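PCF11 protein (Saccharomyces cerevisiae, PDB 1SZ9) probably binds the carboxy-terminal domain of RNA polymerase II through its CTD-interacting domain, and so links transcription to processing of the mRNA 3' end. Local coordinates at residues A[130-133]-A[134-138]; A[88-91]-A[92-96]. All blocks are in the same frame, centred on the assembly; numbering follows the deposited sequence.

Contact 1 (A[130-133]-A[134-138]); sequences KIEQ and FLIKA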
loop_
_atom_site.group_PDB
_atom_site.type_symbol
_atom_site.label_atom_id
_atom_site.label_comp_id
_atom_site.label_asym_id
_atom_site.label_seq_id
_atom_site.Cartn_x
_atom_site.Cartn_y
_atom_site.Cartn_z
ATOM N N LYS A 130 6.237 -14.390 -2.925
ATOM C CA LYS A 130 7.135 -13.816 -3.924
ATOM C C LYS A 130 7.938 -12.660 -3.312
ATOM O O LYS A 130 9.117 -12.490 -3.617
ATOM C CB LYS A 130 6.362 -13.286 -5.135
ATOM C CG LYS A 130 5.823 -14.322 -6.125
ATOM C CD LYS A 130 5.312 -13.570 -7.368
ATOM C CE LYS A 130 4.528 -14.435 -8.363
ATOM N NZ LYS A 130 5.378 -15.400 -9.121
ATOM N N ILE A 131 7.291 -11.861 -2.464
ATOM C CA ILE A 131 7.990 -10.744 -1.819
ATOM C C ILE A 131 9.031 -11.303 -0.858
ATOM O O ILE A 131 10.156 -10.805 -0.787
ATOM C CB ILE A 131 7.018 -9.822 -1.036
ATOM C CG1 ILE A 131 6.205 -8.984 -2.019
ATOM C CG2 ILE A 131 7.813 -8.898 -0.085
ATOM C CD1 ILE A 131 5.050 -8.195 -1.355
ATOM N N GLU A 132 8.663 -12.346 -0.119
ATOM C CA GLU A 132 9.615 -12.953 0.805
ATOM C C GLU A 132 10.844 -13.490 0.063
ATOM O O GLU A 132 11.962 -13.303 0.518
ATOM C CB GLU A 132 8.969 -14.105 1.574
ATOM C CG GLU A 132 9.905 -14.728 2.592
ATOM C CD GLU A 132 9.210 -15.745 3.462
ATOM O OE1 GLU A 132 8.657 -16.718 2.911
ATOM O OE2 GLU A 132 9.211 -15.571 4.698
ATOM N N GLN A 133 10.627 -14.179 -1.061
ATOM C CA GLN A 133 11.742 -14.714 -1.841
ATOM C C GLN A 133 12.646 -13.577 -2.304
ATOM O O GLN A 133 13.864 -13.677 -2.217
ATOM C CB GLN A 133 11.235 -15.504 -3.053
ATOM C CG GLN A 133 10.276 -16.610 -2.650
ATOM C CD GLN A 133 9.730 -17.385 -3.832
ATOM O OE1 GLN A 133 9.467 -16.821 -4.902
ATOM N NE2 GLN A 133 9.538 -18.684 -3.642
ATOM N N PHE A 134 12.039 -12.512 -2.814
ATOM C CA PHE A 134 12.785 -11.347 -3.254
ATOM C C PHE A 134 13.600 -10.748 -2.077
ATOM O O PHE A 134 14.765 -10.426 -2.228
ATOM C CB PHE A 134 11.827 -10.290 -3.799
ATOM C CG PHE A 134 12.439 -8.912 -3.900
ATOM C CD1 PHE A 134 13.407 -8.630 -4.868
ATOM C CD2 PHE A 134 12.073 -7.910 -3.000
ATOM C CE1 PHE A 134 14.003 -7.368 -4.938
ATOM C CE2 PHE A 134 12.656 -6.642 -3.049
ATOM C CZ PHE A 134 13.627 -6.365 -4.022
ATOM N N LEU A 135 12.984 -10.592 -0.911
ATOM C CA LEU A 135 13.710 -10.034 0.231
ATOM C C LEU A 135 14.917 -10.910 0.620
ATOM O O LEU A 135 15.993 -10.396 0.975
ATOM C CB LEU A 135 12.759 -9.833 1.420
ATOM C CG LEU A 135 11.773 -8.650 1.242
ATOM C CD1 LEU A 135 10.887 -8.547 2.462
ATOM C CD2 LEU A 135 12.543 -7.315 1.026
ATOM N N ILE A 136 14.733 -12.228 0.574
ATOM C CA ILE A 136 15.827 -13.157 0.863
ATOM C C ILE A 136 16.959 -12.916 -0.168
ATOM O O ILE A 136 18.128 -12.805 0.195
ATOM C CB ILE A 136 15.337 -14.611 0.772
ATOM C CG1 ILE A 136 14.453 -14.926 1.975
ATOM C CG2 ILE A 136 16.530 -15.577 0.710
ATOM C CD1 ILE A 136 13.724 -16.269 1.859
ATOM N N LYS A 137 16.606 -12.805 -1.444
ATOM C CA LYS A 137 17.611 -12.551 -2.487
ATOM C C LYS A 137 18.223 -11.152 -2.394
ATOM O O LYS A 137 19.144 -10.832 -3.133
ATOM C CB LYS A 137 17.022 -12.735 -3.897
ATOM C CG LYS A 137 16.793 -14.184 -4.292
ATOM C CD LYS A 137 18.076 -15.003 -4.080
ATOM C CE LYS A 137 17.813 -16.510 -4.106
ATOM N NZ LYS A 137 18.909 -17.223 -3.383
ATOM N N ALA A 138 17.698 -10.312 -1.504
ATOM C CA ALA A 138 18.238 -8.970 -1.329
ATOM C C ALA A 138 18.912 -8.857 0.043
ATOM O O ALA A 138 19.157 -7.753 0.539
ATOM C CB ALA A 138 17.118 -7.931 -1.463
#

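Contact 2 (A[88-91]-A[92-96]); sequences NLYK and RTYLL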
loop_
_atom_site.group_PDB
_atom_site.type_symbol
_atom_site.label_atom_id
_atom_site.label_comp_id
_atom_site.label_asym_id
_atom_site.label_seq_id
_atom_site.Cartn_x
_atom_site.Cartn_y
_atom_site.Cartn_z
ATOM N N ASN A 88 4.963 -6.809 -7.705
ATOM C CA ASN A 88 5.706 -5.960 -8.635
ATOM C C ASN A 88 5.882 -4.558 -8.075
ATOM O O ASN A 88 6.946 -3.976 -8.194
ATOM C CB ASN A 88 5.008 -5.873 -10.000
ATOM C CG ASN A 88 5.091 -7.177 -10.768
ATOM O OD1 ASN A 88 5.861 -8.057 -10.410
ATOM N ND2 ASN A 88 4.305 -7.299 -11.835
ATOM N N LEU A 89 4.827 -4.013 -7.474
ATOM C CA LEU A 89 4.900 -2.674 -6.893
ATOM C C LEU A 89 5.905 -2.609 -5.741
ATOM O O LEU A 89 6.695 -1.679 -5.641
ATOM C CB LEU A 89 3.518 -2.236 -6.375
ATOM C CG LEU A 89 2.613 -1.533 -7.393
ATOM C CD1 LEU A 89 1.241 -1.265 -6.777
ATOM C CD2 LEU A 89 3.272 -0.232 -7.837
ATOM N N TYR A 90 5.851 -3.603 -4.870
ATOM C CA TYR A 90 6.729 -3.660 -3.721
ATOM C C TYR A 90 8.192 -3.777 -4.130
ATOM O O TYR A 90 9.033 -3.009 -3.674
ATOM C CB TYR A 90 6.329 -4.836 -2.824
ATOM C CG TYR A 90 7.140 -4.929 -1.540
ATOM C CD1 TYR A 90 8.431 -5.449 -1.539
ATOM C CD2 TYR A 90 6.616 -4.478 -0.335
ATOM C CE1 TYR A 90 9.182 -5.520 -0.356
ATOM C CE2 TYR A 90 7.349 -4.544 0.840
ATOM C CZ TYR A 90 8.631 -5.067 0.822
ATOM O OH TYR A 90 9.348 -5.147 1.991
ATOM N N LYS A 91 8.485 -4.759 -4.973
ATOM C CA LYS A 91 9.832 -5.000 -5.457
ATOM C C LYS A 91 10.403 -3.779 -6.189
ATOM O O LYS A 91 11.538 -3.385 -5.947
ATOM C CB LYS A 91 9.832 -6.210 -6.405
ATOM C CG LYS A 91 11.148 -6.426 -7.150
ATOM C CD LYS A 91 11.185 -7.773 -7.879
ATOM C CE LYS A 91 12.523 -7.969 -8.636
ATOM N NZ LYS A 91 12.621 -9.317 -9.307
ATOM N N ARG A 92 9.618 -3.181 -7.080
ATOM C CA ARG A 92 10.105 -2.020 -7.823
ATOM C C ARG A 92 10.409 -0.863 -6.886
ATOM O O ARG A 92 11.426 -0.190 -7.049
ATOM C CB ARG A 92 9.087 -1.585 -8.890
ATOM C CG ARG A 92 9.103 -2.496 -10.113
ATOM C CD ARG A 92 7.859 -2.357 -10.976
ATOM N NE ARG A 92 7.770 -3.454 -11.941
ATOM C CZ ARG A 92 6.689 -3.739 -12.665
ATOM N NH1 ARG A 92 5.584 -3.008 -12.544
ATOM N NH2 ARG A 92 6.709 -4.771 -13.501
ATOM N N THR A 93 9.543 -0.647 -5.899
ATOM C CA THR A 93 9.755 0.432 -4.942
ATOM C C THR A 93 11.017 0.183 -4.129
ATOM O O THR A 93 11.850 1.067 -3.974
ATOM C CB THR A 93 8.544 0.564 -3.980
ATOM O OG1 THR A 93 7.392 0.886 -4.751
ATOM C CG2 THR A 93 8.759 1.680 -2.922
ATOM N N TYR A 94 11.140 -1.036 -3.615
ATOM C CA TYR A 94 12.285 -1.435 -2.807
ATOM C C TYR A 94 13.597 -1.176 -3.554
ATOM O O TYR A 94 14.575 -0.693 -2.981
ATOM C CB TYR A 94 12.170 -2.932 -2.459
ATOM C CG TYR A 94 13.184 -3.398 -1.436
ATOM C CD1 TYR A 94 14.507 -3.634 -1.798
ATOM C CD2 TYR A 94 12.820 -3.591 -0.096
ATOM C CE1 TYR A 94 15.454 -4.059 -0.859
ATOM C CE2 TYR A 94 13.770 -4.007 0.864
ATOM C CZ TYR A 94 15.075 -4.239 0.470
ATOM O OH TYR A 94 16.012 -4.655 1.378
ATOM N N LEU A 95 13.606 -1.495 -4.843
ATOM C CA LEU A 95 14.797 -1.307 -5.668
ATOM C C LEU A 95 15.114 0.159 -5.951
ATOM O O LEU A 95 16.229 0.489 -6.385
ATOM C CB LEU A 95 14.625 -2.068 -6.995
ATOM C CG LEU A 95 14.560 -3.595 -6.823
ATOM C CD1 LEU A 95 14.200 -4.254 -8.132
ATOM C CD2 LEU A 95 15.916 -4.117 -6.297
ATOM N N LEU A 96 14.147 1.033 -5.686
ATOM C CA LEU A 96 14.315 2.465 -5.955
ATOM C C LEU A 96 14.382 3.378 -4.746
ATOM O O LEU A 96 14.357 4.601 -4.886
ATOM C CB LEU A 96 13.209 2.943 -6.915
ATOM C CG LEU A 96 13.281 2.368 -8.356
ATOM C CD1 LEU A 96 12.025 2.738 -9.153
ATOM C CD2 LEU A 96 14.537 2.893 -9.067
#

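Contact 1 (A[130-133]-A[134-138])
I131 and L135, one turn apart on helix 125-137, form the tightly packed part of this local contact. Their side chains run side by side in the same direction, and CG2 of I131 lies 4.0 Å from CD1 of L135. That branch stands anti to the backbone N (CG1 takes chi1 -74°), which turns it along the helix toward L135. L135 CG comes within 3.4 Å of I131 O, which also accepts the backbone N-H of L135 at 2.8 Å. Both residues are buried and lean on F109 of helix 99-112. F134 sets CB 3.5 Å from I131 O, and its CG, anti to the backbone N (chi1 163°), leads the ring to K91 of helix 86-95. E132 and I136 form a looser flank: they cross at an angle, E132 CG meeting I136 CD1 at 4.2 Å, while the extended glutamate chain carries its carboxylate outward, away from the isoleucine. K130, Q133 and K137 complete the solvent side. Four backbone bonds, from N of F134, L135, I136 and K137 to O of K130, I131, E132 and Q133 in turn, all with N-H...O angles above 160°, thus hold an amphipathic stretch of helix 125-137 anchored through its apolar face.

Contact 2 (A[88-91]-A[92-96])
The C-terminal part of helix 86-95, in the all-helical CID domain, combines regular i to i+4 backbone bonds with a threonine side chain bonded back to the helix. T93 lies one turn after L89, and L89 O accepts two bonds from it: the backbone N at 3.0 Å and the hydroxyl OG1 at 2.8 Å. The two donors approach from opposite faces of the carbonyl plane, both tilted about 30° from it. With OG1 beside the backbone N (chi1 -62°), the hydroxyl is turned back toward the preceding turn. With an alanine here, lacking OG1 and CG2, L89 O would probably keep only the backbone N-H as its donor from this residue, and a small gap would probably open against I52 and F64 of the neighbouring helices, where the threonine now packs. On the outer side, N88 and R92 lie side by side, their amide and guanidinium planes stacked 27° apart, and N88 CB sits over the centre of one guanidinium face, 3.8 Å from R92 CZ. The arginine also lays its aliphatic stem over the helix, with CG 3.2 Å from N88 O. K91 and L95 meet through aliphatic carbon, CG to CD1 at 3.9 Å. Facing the core, Y90 and Y94 run alongside each other, with Y90 CE1 4.1 Å from Y94 CD2; Y90 continues to F109 of helix 99-112. The contact thus divides its chemistry by side: buried aromatics and an internally bonded hydroxyl inward, R92 stacked on N88 and K91 alongside L95 outward.

Contact 2 comes first along the chain, on helix 86-95, and contact 1 follows on helix 125-137, with helix 99-112 between them in sequence. Their centres are about 11 Å apart on the same side of the chain's centre, contact 1 farther out at 18 Å against 12 Å. The two helices touch directly: L135 CD2 lies 3.5 Å from Y94 CE2, I131 CG2 packs 3.7 Å from Y90 CE1, and the F134 and Y94 rings meet edge-to-face. Helix 99-112 touches both contacts, with F109 reaching Y90, I131 and L135. The three helices therefore share a hydrophobic core, which joins the C-terminal helix to the rest of this helical, arm-repeat-like domain.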